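Local coordinates for acylphosphatase (Bacillus subtilis, PDB 3BR8), which catalyses the hydrolysis of acyl phosphates to a carboxylate and inorganic phosphate, at residues I7-V12 with D39-I44. Residues are numbered along the deposited sequence; the frame is centred on the assembly and turned at random.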
loop_
_atom_site.group_PDB
_atom_site.type_symbol
_atom_site.label_atom_id
_atom_site.label_comp_id
_atom_site.label_asym_id
_atom_site.label_seq_id
_atom_site.Cartn_x
_atom_site.Cartn_y
_atom_site.Cartn_z
ATOM N N ILE A 7 4.211 -1.402 -5.676
ATOM C CA ILE A 7 3.445 -0.999 -6.856
ATOM C C ILE A 7 2.498 -2.139 -7.206
ATOM O O ILE A 7 2.925 -3.297 -7.361
ATOM C CB ILE A 7 4.345 -0.657 -8.065
ATOM C CG1 ILE A 7 5.281 0.514 -7.728
ATOM C CG2 ILE A 7 3.488 -0.312 -9.283
ATOM C CD1 ILE A 7 6.330 0.847 -8.790
ATOM N N VAL A 8 1.212 -1.807 -7.299
ATOM C CA VAL A 8 0.172 -2.783 -7.576
ATOM C C VAL A 8 -0.378 -2.553 -8.978
ATOM O O VAL A 8 -0.643 -1.407 -9.367
ATOM C CB VAL A 8 -0.992 -2.639 -6.561
ATOM C CG1 VAL A 8 -1.962 -3.799 -6.676
ATOM C CG2 VAL A 8 -0.458 -2.534 -5.121
ATOM N N ASP A 9 -0.555 -3.635 -9.732
ATOM C CA ASP A 9 -1.173 -3.542 -11.040
ATOM C C ASP A 9 -2.349 -4.503 -11.154
ATOM O O ASP A 9 -2.484 -5.435 -10.354
ATOM C CB ASP A 9 -0.143 -3.805 -12.148
ATOM C CG ASP A 9 -0.587 -3.278 -13.506
ATOM O OD1 ASP A 9 -1.555 -2.492 -13.600
ATOM O OD2 ASP A 9 0.055 -3.663 -14.500
ATOM N N GLY A 10 -3.184 -4.252 -12.156
ATOM C CA GLY A 10 -4.385 -5.039 -12.414
ATOM C C GLY A 10 -5.576 -4.131 -12.656
ATOM O O GLY A 10 -5.434 -3.041 -13.217
ATOM N N ARG A 11 -6.751 -4.586 -12.230
ATOM C CA ARG A 11 -7.934 -3.744 -12.157
ATOM C C ARG A 11 -7.956 -3.164 -10.755
ATOM O O ARG A 11 -8.579 -3.720 -9.843
ATOM C CB ARG A 11 -9.192 -4.566 -12.418
ATOM C CG ARG A 11 -10.458 -3.725 -12.564
ATOM C CD ARG A 11 -11.730 -4.557 -12.372
ATOM N NE ARG A 11 -11.758 -5.728 -13.249
ATOM C CZ ARG A 11 -11.818 -6.996 -12.843
ATOM N NH1 ARG A 11 -11.881 -7.306 -11.551
ATOM N NH2 ARG A 11 -11.832 -7.967 -13.750
ATOM N N VAL A 12 -7.247 -2.053 -10.583
ATOM C CA VAL A 12 -6.973 -1.533 -9.245
ATOM C C VAL A 12 -7.277 -0.047 -9.054
ATOM O O VAL A 12 -6.874 0.539 -8.045
ATOM C CB VAL A 12 -5.530 -1.901 -8.766
ATOM C CG1 VAL A 12 -5.408 -3.413 -8.572
ATOM C CG2 VAL A 12 -4.463 -1.388 -9.745
ATOM N N ASP A 39 -1.051 5.806 -15.103
ATOM C CA ASP A 39 -0.938 4.619 -15.957
ATOM C C ASP A 39 -1.722 3.408 -15.430
ATOM O O ASP A 39 -1.567 2.293 -15.930
ATOM C CB ASP A 39 0.536 4.258 -16.202
ATOM C CG ASP A 39 1.311 3.984 -14.910
ATOM O OD1 ASP A 39 2.527 4.284 -14.902
ATOM O OD2 ASP A 39 0.733 3.460 -13.926
ATOM N N GLY A 40 -2.563 3.630 -14.421
ATOM C CA GLY A 40 -3.449 2.580 -13.916
ATOM C C GLY A 40 -2.961 1.862 -12.671
ATOM O O GLY A 40 -3.734 1.196 -11.984
ATOM N N ARG A 41 -1.676 1.990 -12.375
ATOM C CA ARG A 41 -1.100 1.329 -11.211
ATOM C C ARG A 41 -1.329 2.132 -9.940
ATOM O O ARG A 41 -1.697 3.310 -9.986
ATOM C CB ARG A 41 0.385 1.086 -11.425
ATOM C CG ARG A 41 0.677 0.146 -12.585
ATOM C CD ARG A 41 2.162 -0.075 -12.742
ATOM N NE ARG A 41 2.834 1.169 -13.106
ATOM C CZ ARG A 41 4.151 1.312 -13.223
ATOM N NH1 ARG A 41 4.964 0.292 -12.978
ATOM N NH2 ARG A 41 4.654 2.488 -13.571
ATOM N N VAL A 42 -1.105 1.472 -8.807
ATOM C CA VAL A 42 -1.274 2.106 -7.503
ATOM C C VAL A 42 0.058 2.014 -6.763
ATOM O O VAL A 42 0.654 0.933 -6.671
ATOM C CB VAL A 42 -2.403 1.424 -6.688
ATOM C CG1 VAL A 42 -2.499 2.018 -5.292
ATOM C CG2 VAL A 42 -3.739 1.566 -7.417
ATOM N N GLU A 43 0.538 3.156 -6.277
ATOM C CA GLU A 43 1.765 3.191 -5.500
ATOM C C GLU A 43 1.432 3.260 -4.010
ATOM O O GLU A 43 0.500 3.951 -3.601
ATOM C CB GLU A 43 2.679 4.351 -5.946
ATOM C CG GLU A 43 2.421 5.685 -5.283
ATOM C CD GLU A 43 3.446 6.734 -5.644
ATOM O OE1 GLU A 43 3.865 6.775 -6.817
ATOM O OE2 GLU A 43 3.812 7.534 -4.761
ATOM N N ILE A 44 2.187 2.511 -3.214
ATOM C CA ILE A 44 1.997 2.460 -1.774
ATOM C C ILE A 44 3.367 2.559 -1.118
ATOM O O ILE A 44 4.251 1.746 -1.412
ATOM C CB ILE A 44 1.354 1.123 -1.321
ATOM C CG1 ILE A 44 0.017 0.838 -2.026
ATOM C CG2 ILE A 44 1.177 1.125 0.201
ATOM C CD1 ILE A 44 -0.514 -0.586 -1.797
HETATM O O HOH W 1 -2.469 -0.783 -15.316
HETATM O O HOH W 2 -5.845 -0.402 -12.750
#
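Arg41, just before strand 42-48, runs its side chain past Val8 O, Asp9 and Ile7. Arg41 CB sits 3.4 Å from Val8 O. CG, placed opposite the carbonyl carbon (chi1 -63°), reaches Asp9, whose OD1 is 3.6 Å from Arg41 CG; Asp9 thus touches the methylenes without its charge meeting the guanidinium, whose plane is turned 70° from the carboxylate. Arg41 CD then rests 3.7 Å from Ile7 CG2, a methyl that also lies near NE and NH1 of Arg41. A bend at chi3 (-65°) turns the guanidinium back to Asp39, which it holds through two nitrogens, one to each oxygen: Arg41 NE meets Asp39 OD2, and Arg41 NH2 forms a salt bridge with Asp39 OD1 at 3.1 Å. OD2 also accepts from Arg41 N, closing an Asx turn, so backbone and side chain together fix this carboxylate.

Next to it, Val8 and Val42 form an antiparallel hydrogen-bonded pair, Val8 N to Val42 O at 2.9 Å and Val42 N to Val8 O at 3.0 Å. Their side chains point to the other face from Ile7, the helix-covered one, where Val8 CG2 touches Ile44 CD1 at 3.9 Å and Phe17 and Val60 pack on Val8. Where the chain turns away at Gly10, Val12 CG2 lies 3.8 Å from Val42 CG2, and a water bridges Gly10 O, Val12 N and Gly40 O. Val42 also touches the active-site Asn36, and Arg18, likewise catalytic, is close by. The pairing joins two inner, neighbouring antiparallel strands of the acylphosphatase alpha/beta sandwich, where the loop leaving the first strand leads to the active-site arginine.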